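Local coordinates for protein oligogalacturonate lyase (Yersinia enterocolitica subsp. enterocolitica, PDB 3PE7) that probably cleaves oligogalacturonates in the cytoplasm by beta-elimination, as a manganese-binding lyase built on a seven-bladed beta-propeller, at residues Val324-Ala336 with Ala376-Lys388. Numbering follows the deposited sequence.
Sequences VFNMKNGTQHRVA and ALYLATLPESVWK
The imidazole of His-333 lies flat against Val-386, whose CA sits over one ring face, 3.8 Å from the ring centroid and 14° off its normal, a CH-pi contact displaced toward the rim. In the ring plane, at its edge, lie the carbonyl O of Val-324 and a water that joins ND1 to Ser-385 OG. His-333 NE2 is hydrogen-bonded to Thr-331 OG1 at 2.8 Å, so polar partners at both nitrogens fix the ring's rotation. One face of the Trp-387 indole lies over its neighbour Val-386, with CG1 3.9 Å above the ring centre. The Asn-326 amide gives the direct hydrogen bond between the segments: ND2 reaches Val-386 O at 2.8 Å, fairly straight at 161°, with the acceptor almost in the amide plane. With CG of Asn-326 anti to the backbone N (chi1 -176°), the amide is carried to the tail, while its OD1 accepts from Lys-328 N in the carbonyl plane (an Asx turn) and from Asn-329 N above that plane (an Asx motif). Val-386 O also accepts from a water shared with Thr-331 OG1. Val-386 straddles the hairpin: CG1 meets Val-324 CG1 at 4.1 Å, and CG2 touches Val-335 CG1. Next to it, Val-324 CG2 packs crosswise on Leu-382 CD2 at 3.8 Å, and Val-335 CG1 abuts Pro-383 CD. Farther along, the methyls of Ala-336 and Ala-380 touch at 4.0 Å. The C-terminal tail, with its 3-10 turn 384-386, thus leaves strand 376-381 of one propeller blade and folds over the outer hairpin 321-326/331-337 of the adjacent blade; Val-324 and Val-386 also reach strand 296-301.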
ATOM      1  N   VAL A 324       6.310 -15.510  -5.709  1.00  9.48           N
ATOM      2  CA  VAL A 324       6.764 -15.475  -4.317  1.00 10.06           C
ATOM      3  C   VAL A 324       8.252 -15.752  -4.314  1.00 10.01           C
ATOM      4  O   VAL A 324       8.727 -16.678  -4.998  1.00 10.63           O
ATOM      5  CB  VAL A 324       6.006 -16.469  -3.395  1.00  9.35           C
ATOM      6  CG1 VAL A 324       6.746 -16.659  -2.052  1.00  9.63           C
ATOM      7  CG2 VAL A 324       4.598 -15.981  -3.148  1.00 11.13           C
ATOM      8  N   PHE A 325       8.975 -14.940  -3.553  1.00 11.10           N
ATOM      9  CA  PHE A 325      10.429 -15.042  -3.450  1.00 11.51           C
ATOM     10  C   PHE A 325      10.771 -15.555  -2.072  1.00 12.30           C
ATOM     11  O   PHE A 325      10.422 -14.927  -1.072  1.00 12.25           O
ATOM     12  CB  PHE A 325      11.086 -13.675  -3.698  1.00 11.46           C
ATOM     13  CG  PHE A 325      10.638 -13.023  -4.970  1.00 10.19           C
ATOM     14  CD1 PHE A 325      11.277 -13.302  -6.175  1.00 10.81           C
ATOM     15  CD2 PHE A 325       9.553 -12.162  -4.974  1.00  8.16           C
ATOM     16  CE1 PHE A 325      10.846 -12.711  -7.360  1.00 12.01           C
ATOM     17  CE2 PHE A 325       9.110 -11.568  -6.150  1.00  8.30           C
ATOM     18  CZ  PHE A 325       9.747 -11.838  -7.345  1.00 10.91           C
ATOM     19  N   ASN A 326      11.402 -16.734  -2.014  1.00 12.48           N
ATOM     20  CA  ASN A 326      11.857 -17.287  -0.742  1.00 14.05           C
ATOM     21  C   ASN A 326      13.262 -16.775  -0.479  1.00 14.43           C
ATOM     22  O   ASN A 326      14.227 -17.146  -1.160  1.00 14.60           O
ATOM     23  CB  ASN A 326      11.789 -18.825  -0.765  1.00 14.10           C
ATOM     24  CG  ASN A 326      12.170 -19.458   0.568  1.00 15.90           C
ATOM     25  OD1 ASN A 326      13.033 -18.954   1.293  1.00 16.74           O
ATOM     26  ND2 ASN A 326      11.544 -20.591   0.879  1.00 16.31           N
ATOM     27  N   MET A 327      13.361 -15.873   0.495  1.00 15.40           N
ATOM     28  CA  MET A 327      14.593 -15.139   0.716  1.00 16.30           C
ATOM     29  C   MET A 327      15.602 -15.940   1.537  1.00 18.10           C
ATOM     30  O   MET A 327      16.739 -15.528   1.681  1.00 18.70           O
ATOM     31  CB  MET A 327      14.306 -13.778   1.366  1.00 16.47           C
ATOM     32  CG  MET A 327      13.212 -12.939   0.671  1.00 15.90           C
ATOM     33  SD  MET A 327      13.481 -12.586  -1.087  1.00 16.69           S
ATOM     34  CE  MET A 327      14.966 -11.565  -0.983  1.00 18.63           C
ATOM     35  N   LYS A 328      15.185 -17.073   2.086  1.00 19.04           N
ATOM     36  CA  LYS A 328      16.111 -17.943   2.819  1.00 21.30           C
ATOM     37  C   LYS A 328      16.854 -18.851   1.844  1.00 22.32           C
ATOM     38  O   LYS A 328      18.054 -19.121   2.025  1.00 22.63           O
ATOM     39  CB  LYS A 328      15.361 -18.794   3.839  1.00 21.18           C
ATOM     40  CG  LYS A 328      14.951 -18.071   5.098  1.00 23.94           C
ATOM     41  CD  LYS A 328      14.222 -19.032   6.024  1.00 25.57           C
ATOM     42  CE  LYS A 328      13.686 -18.317   7.256  1.00 27.69           C
ATOM     43  NZ  LYS A 328      12.835 -19.249   8.044  1.00 29.21           N
ATOM     44  N   ASN A 329      16.102 -19.296   0.832  1.00 22.74           N
ATOM     45  CA  ASN A 329      16.476 -20.246  -0.218  1.00 23.56           C
ATOM     46  C   ASN A 329      17.128 -19.564  -1.427  1.00 22.90           C
ATOM     47  O   ASN A 329      17.923 -20.173  -2.152  1.00 23.03           O
ATOM     48  CB  ASN A 329      15.165 -20.854  -0.771  1.00 24.15           C
ATOM     49  CG  ASN A 329      14.809 -22.191  -0.154  1.00 26.58           C
ATOM     50  OD1 ASN A 329      14.553 -22.304   1.052  1.00 32.83           O
ATOM     51  ND2 ASN A 329      14.749 -23.215  -0.988  1.00 29.98           N
ATOM     52  N   GLY A 330      16.723 -18.323  -1.687  1.00 21.80           N
ATOM     53  CA  GLY A 330      17.025 -17.683  -2.953  1.00 21.23           C
ATOM     54  C   GLY A 330      16.187 -18.215  -4.106  1.00 21.17           C
ATOM     55  O   GLY A 330      16.537 -18.010  -5.268  1.00 22.53           O
ATOM     56  N   THR A 331      15.077 -18.881  -3.801  1.00 20.15           N
ATOM     57  CA  THR A 331      14.222 -19.447  -4.857  1.00 18.70           C
ATOM     58  C   THR A 331      13.025 -18.553  -5.211  1.00 17.65           C
ATOM     59  O   THR A 331      12.569 -17.750  -4.403  1.00 17.27           O
ATOM     60  CB  THR A 331      13.711 -20.840  -4.495  1.00 18.63           C
ATOM     61  OG1 THR A 331      13.040 -20.790  -3.237  1.00 17.79           O
ATOM     62  CG2 THR A 331      14.875 -21.850  -4.423  1.00 19.80           C
ATOM     63  N   GLN A 332      12.542 -18.710  -6.437  1.00 17.03           N
ATOM     64  CA  GLN A 332      11.423 -17.920  -6.973  1.00 16.05           C
ATOM     65  C   GLN A 332      10.310 -18.868  -7.395  1.00 15.24           C
ATOM     66  O   GLN A 332      10.579 -19.930  -7.981  1.00 14.60           O
ATOM     67  CB  GLN A 332      11.900 -17.114  -8.176  1.00 16.51           C
ATOM     68  CG  GLN A 332      10.841 -16.287  -8.877  1.00 18.36           C
ATOM     69  CD  GLN A 332      11.394 -15.575 -10.104  1.00 20.12           C
ATOM     70  OE1 GLN A 332      12.320 -14.763 -10.001  1.00 20.35           O
ATOM     71  NE2 GLN A 332      10.841 -15.890 -11.272  1.00 19.88           N
ATOM     72  N   HIS A 333       9.066 -18.467  -7.135  1.00 14.10           N
ATOM     73  CA  HIS A 333       7.909 -19.352  -7.303  1.00 14.24           C
ATOM     74  C   HIS A 333       6.768 -18.639  -7.992  1.00 13.63           C
ATOM     75  O   HIS A 333       6.287 -17.614  -7.517  1.00 13.77           O
ATOM     76  CB  HIS A 333       7.457 -19.874  -5.934  1.00 14.67           C
ATOM     77  CG  HIS A 333       8.558 -20.548  -5.184  1.00 14.52           C
ATOM     78  ND1 HIS A 333       8.795 -21.903  -5.276  1.00 15.75           N
ATOM     79  CD2 HIS A 333       9.535 -20.043  -4.396  1.00 14.13           C
ATOM     80  CE1 HIS A 333       9.857 -22.208  -4.553  1.00 15.14           C
ATOM     81  NE2 HIS A 333      10.333 -21.096  -4.018  1.00 14.81           N
ATOM     82  N   ARG A 334       6.356 -19.175  -9.138  1.00 14.34           N
ATOM     83  CA  ARG A 334       5.202 -18.653  -9.839  1.00 14.61           C
ATOM     84  C   ARG A 334       3.982 -19.334  -9.212  1.00 14.62           C
ATOM     85  O   ARG A 334       3.696 -20.499  -9.498  1.00 15.12           O
ATOM     86  CB  ARG A 334       5.346 -18.958 -11.327  1.00 16.18           C
ATOM     87  CG  ARG A 334       4.339 -18.293 -12.201  1.00 17.88           C
ATOM     88  CD  ARG A 334       4.786 -18.376 -13.647  1.00 21.62           C
ATOM     89  NE  ARG A 334       4.499 -19.679 -14.232  1.00 26.16           N
ATOM     90  CZ  ARG A 334       4.746 -19.988 -15.509  1.00 30.03           C
ATOM     91  NH1 ARG A 334       5.290 -19.087 -16.337  1.00 27.71           N
ATOM     92  NH2 ARG A 334       4.445 -21.200 -15.966  1.00 31.60           N
ATOM     93  N   VAL A 335       3.275 -18.625  -8.332  1.00 13.01           N
ATOM     94  CA  VAL A 335       2.329 -19.301  -7.449  1.00 13.02           C
ATOM     95  C   VAL A 335       0.888 -19.348  -7.966  1.00 12.29           C
ATOM     96  O   VAL A 335       0.147 -20.309  -7.712  1.00 10.95           O
ATOM     97  CB  VAL A 335       2.412 -18.758  -5.995  1.00 13.85           C
ATOM     98  CG1 VAL A 335       3.808 -19.035  -5.410  1.00 13.58           C
ATOM     99  CG2 VAL A 335       2.105 -17.285  -5.936  1.00 14.31           C
ATOM    100  N   ALA A 336       0.509 -18.314  -8.707  1.00 11.21           N
ATOM    101  CA  ALA A 336      -0.845 -18.210  -9.258  1.00 11.02           C
ATOM    102  C   ALA A 336      -0.909 -17.049 -10.231  1.00 10.46           C
ATOM    103  O   ALA A 336       0.016 -16.253 -10.318  1.00 11.43           O
ATOM    104  CB  ALA A 336      -1.864 -18.024  -8.149  1.00 10.90           C
ATOM    105  N   ALA A 376     -12.368  -7.623  -7.804  1.00  7.61           N
ATOM    106  CA  ALA A 376     -12.792  -8.506  -6.716  1.00  7.63           C
ATOM    107  C   ALA A 376     -11.561  -8.895  -5.898  1.00  8.01           C
ATOM    108  O   ALA A 376     -10.421  -8.709  -6.344  1.00  7.92           O
ATOM    109  CB  ALA A 376     -13.510  -9.780  -7.285  1.00  8.76           C
ATOM    110  N   LEU A 377     -11.800  -9.434  -4.710  1.00  7.77           N
ATOM    111  CA  LEU A 377     -10.734  -9.903  -3.828  1.00  8.19           C
ATOM    112  C   LEU A 377     -10.545 -11.412  -3.947  1.00  7.70           C
ATOM    113  O   LEU A 377     -11.509 -12.177  -4.035  1.00  8.73           O
ATOM    114  CB  LEU A 377     -11.028  -9.529  -2.364  1.00  9.47           C
ATOM    115  CG  LEU A 377     -10.681  -8.070  -1.996  1.00 10.59           C
ATOM    116  CD1 LEU A 377     -11.786  -7.122  -2.446  1.00 13.37           C
ATOM    117  CD2 LEU A 377     -10.414  -7.941  -0.512  1.00 13.12           C
ATOM    118  N   TYR A 378      -9.280 -11.823  -3.942  1.00  8.36           N
ATOM    119  CA  TYR A 378      -8.880 -13.233  -4.071  1.00  7.47           C
ATOM    120  C   TYR A 378      -7.831 -13.590  -3.040  1.00  7.46           C
ATOM    121  O   TYR A 378      -6.969 -12.767  -2.691  1.00  6.98           O
ATOM    122  CB  TYR A 378      -8.264 -13.506  -5.454  1.00  7.61           C
ATOM    123  CG  TYR A 378      -9.201 -13.212  -6.580  1.00  7.06           C
ATOM    124  CD1 TYR A 378      -9.386 -11.893  -7.028  1.00  7.99           C
ATOM    125  CD2 TYR A 378      -9.941 -14.235  -7.181  1.00  8.77           C
ATOM    126  CE1 TYR A 378     -10.283 -11.600  -8.058  1.00  7.05           C
ATOM    127  CE2 TYR A 378     -10.850 -13.953  -8.216  1.00  8.62           C
ATOM    128  CZ  TYR A 378     -10.994 -12.623  -8.641  1.00  7.47           C
ATOM    129  OH  TYR A 378     -11.867 -12.332  -9.644  1.00  8.96           O
ATOM    130  N   LEU A 379      -7.906 -14.831  -2.565  1.00  8.12           N
ATOM    131  CA  LEU A 379      -6.860 -15.444  -1.745  1.00  8.75           C
ATOM    132  C   LEU A 379      -6.287 -16.655  -2.489  1.00  9.37           C
ATOM    133  O   LEU A 379      -7.016 -17.605  -2.784  1.00  9.94           O
ATOM    134  CB  LEU A 379      -7.420 -15.875  -0.380  1.00  9.13           C
ATOM    135  CG  LEU A 379      -7.722 -14.765   0.630  1.00  9.18           C
ATOM    136  CD1 LEU A 379      -8.570 -15.287   1.797  1.00 11.30           C
ATOM    137  CD2 LEU A 379      -6.388 -14.151   1.128  1.00  9.44           C
ATOM    138  N   ALA A 380      -4.985 -16.608  -2.772  1.00  9.44           N
ATOM    139  CA  ALA A 380      -4.289 -17.763  -3.381  1.00  9.26           C
ATOM    140  C   ALA A 380      -3.462 -18.507  -2.336  1.00 10.18           C
ATOM    141  O   ALA A 380      -2.712 -17.889  -1.590  1.00 10.40           O
ATOM    142  CB  ALA A 380      -3.412 -17.296  -4.538  1.00  9.11           C
ATOM    143  N   THR A 381      -3.599 -19.837  -2.294  1.00 10.38           N
ATOM    144  CA  THR A 381      -2.870 -20.672  -1.332  1.00 11.42           C
ATOM    145  C   THR A 381      -1.496 -20.983  -1.850  1.00 11.81           C
ATOM    146  O   THR A 381      -1.338 -21.446  -2.982  1.00 13.11           O
ATOM    147  CB  THR A 381      -3.651 -21.983  -1.034  1.00 10.81           C
ATOM    148  OG1 THR A 381      -4.916 -21.633  -0.480  1.00 13.80           O
ATOM    149  CG2 THR A 381      -2.891 -22.840   0.008  1.00 12.90           C
ATOM    150  N   LEU A 382      -0.480 -20.685  -1.043  1.00 12.38           N
ATOM    151  CA  LEU A 382       0.882 -20.938  -1.476  1.00 13.64           C
ATOM    152  C   LEU A 382       1.135 -22.452  -1.542  1.00 14.44           C
ATOM    153  O   LEU A 382       0.769 -23.179  -0.616  1.00 13.84           O
ATOM    154  CB  LEU A 382       1.890 -20.272  -0.538  1.00 13.81           C
ATOM    155  CG  LEU A 382       1.861 -18.735  -0.377  1.00 16.19           C
ATOM    156  CD1 LEU A 382       3.112 -18.317   0.377  1.00 18.78           C
ATOM    157  CD2 LEU A 382       1.762 -17.987  -1.699  1.00 18.95           C
ATOM    158  N   PRO A 383       1.743 -22.921  -2.648  1.00 15.82           N
ATOM    159  CA  PRO A 383       2.124 -24.336  -2.784  1.00 17.12           C
ATOM    160  C   PRO A 383       3.175 -24.754  -1.760  1.00 18.09           C
ATOM    161  O   PRO A 383       4.011 -23.943  -1.362  1.00 17.26           O
ATOM    162  CB  PRO A 383       2.746 -24.393  -4.184  1.00 17.72           C
ATOM    163  CG  PRO A 383       3.270 -23.050  -4.430  1.00 17.80           C
ATOM    164  CD  PRO A 383       2.232 -22.123  -3.788  1.00 16.30           C
ATOM    165  N   GLU A 384       3.142 -26.022  -1.347  1.00 19.63           N
ATOM    166  CA  GLU A 384       4.142 -26.562  -0.425  1.00 21.10           C
ATOM    167  C   GLU A 384       5.562 -26.324  -0.939  1.00 21.07           C
ATOM    168  O   GLU A 384       6.484 -26.113  -0.157  1.00 21.49           O
ATOM    169  CB  GLU A 384       3.904 -28.068  -0.183  1.00 22.12           C
ATOM    170  CG  GLU A 384       2.632 -28.405   0.634  1.00 25.54           C
ATOM    171  CD  GLU A 384       2.472 -29.914   0.904  1.00 30.03           C
ATOM    172  OE1 GLU A 384       3.385 -30.694   0.543  1.00 29.83           O
ATOM    173  OE2 GLU A 384       1.435 -30.320   1.483  1.00 32.16           O
ATOM    174  N   SER A 385       5.714 -26.319  -2.261  1.00 21.47           N
ATOM    175  CA  SER A 385       7.011 -26.136  -2.917  1.00 21.49           C
ATOM    176  C   SER A 385       7.732 -24.813  -2.593  1.00 21.40           C
ATOM    177  O   SER A 385       8.948 -24.702  -2.780  1.00 20.98           O
ATOM    178  CB  SER A 385       6.876 -26.325  -4.431  1.00 21.87           C
ATOM    179  OG  SER A 385       5.911 -25.452  -5.000  1.00 21.99           O
ATOM    180  N   VAL A 386       6.995 -23.821  -2.093  1.00 20.79           N
ATOM    181  CA  VAL A 386       7.620 -22.567  -1.669  1.00 20.81           C
ATOM    182  C   VAL A 386       8.676 -22.811  -0.590  1.00 21.66           C
ATOM    183  O   VAL A 386       9.709 -22.150  -0.568  1.00 21.66           O
ATOM    184  CB  VAL A 386       6.564 -21.513  -1.189  1.00 20.65           C
ATOM    185  CG1 VAL A 386       7.212 -20.379  -0.416  1.00 19.91           C
ATOM    186  CG2 VAL A 386       5.800 -20.963  -2.373  1.00 19.14           C
ATOM    187  N   TRP A 387       8.413 -23.782   0.282  1.00 23.16           N
ATOM    188  CA  TRP A 387       9.300 -24.112   1.388  1.00 25.14           C
ATOM    189  C   TRP A 387      10.020 -25.442   1.149  1.00 26.81           C
ATOM    190  O   TRP A 387      10.542 -26.041   2.092  1.00 28.03           O
ATOM    191  CB  TRP A 387       8.496 -24.191   2.691  1.00 24.39           C
ATOM    192  CG  TRP A 387       7.796 -22.912   3.059  1.00 23.06           C
ATOM    193  CD1 TRP A 387       8.324 -21.859   3.750  1.00 22.29           C
ATOM    194  CD2 TRP A 387       6.437 -22.549   2.753  1.00 22.01           C
ATOM    195  NE1 TRP A 387       7.378 -20.872   3.913  1.00 21.92           N
ATOM    196  CE2 TRP A 387       6.214 -21.265   3.306  1.00 21.40           C
ATOM    197  CE3 TRP A 387       5.394 -23.179   2.060  1.00 22.51           C
ATOM    198  CZ2 TRP A 387       4.985 -20.599   3.196  1.00 20.93           C
ATOM    199  CZ3 TRP A 387       4.166 -22.523   1.957  1.00 22.18           C
ATOM    200  CH2 TRP A 387       3.978 -21.239   2.514  1.00 20.44           C
ATOM    201  N   LYS A 388      10.037 -25.884  -0.109  1.00 28.74           N
ATOM    202  CA  LYS A 388      10.414 -27.261  -0.500  1.00 30.24           C
ATOM    203  C   LYS A 388       9.628 -28.322   0.283  1.00 30.65           C
ATOM    204  O   LYS A 388       8.753 -29.017  -0.267  1.00 31.30           O
ATOM    205  CB  LYS A 388      11.925 -27.494  -0.381  1.00 31.04           C
ATOM    206  CG  LYS A 388      12.792 -26.545  -1.198  1.00 32.42           C
ATOM    207  CD  LYS A 388      14.131 -27.208  -1.519  1.00 35.37           C
ATOM    208  CE  LYS A 388      15.164 -26.218  -2.093  1.00 36.00           C
ATOM    209  NZ  LYS A 388      14.713 -25.547  -3.356  1.00 36.61           N
TER
HETATM  210  O   HOH W   1      12.058 -23.306  -1.727  1.00 23.50           O
HETATM  211  O   HOH W   2       6.950 -23.556  -6.382  1.00 29.67           O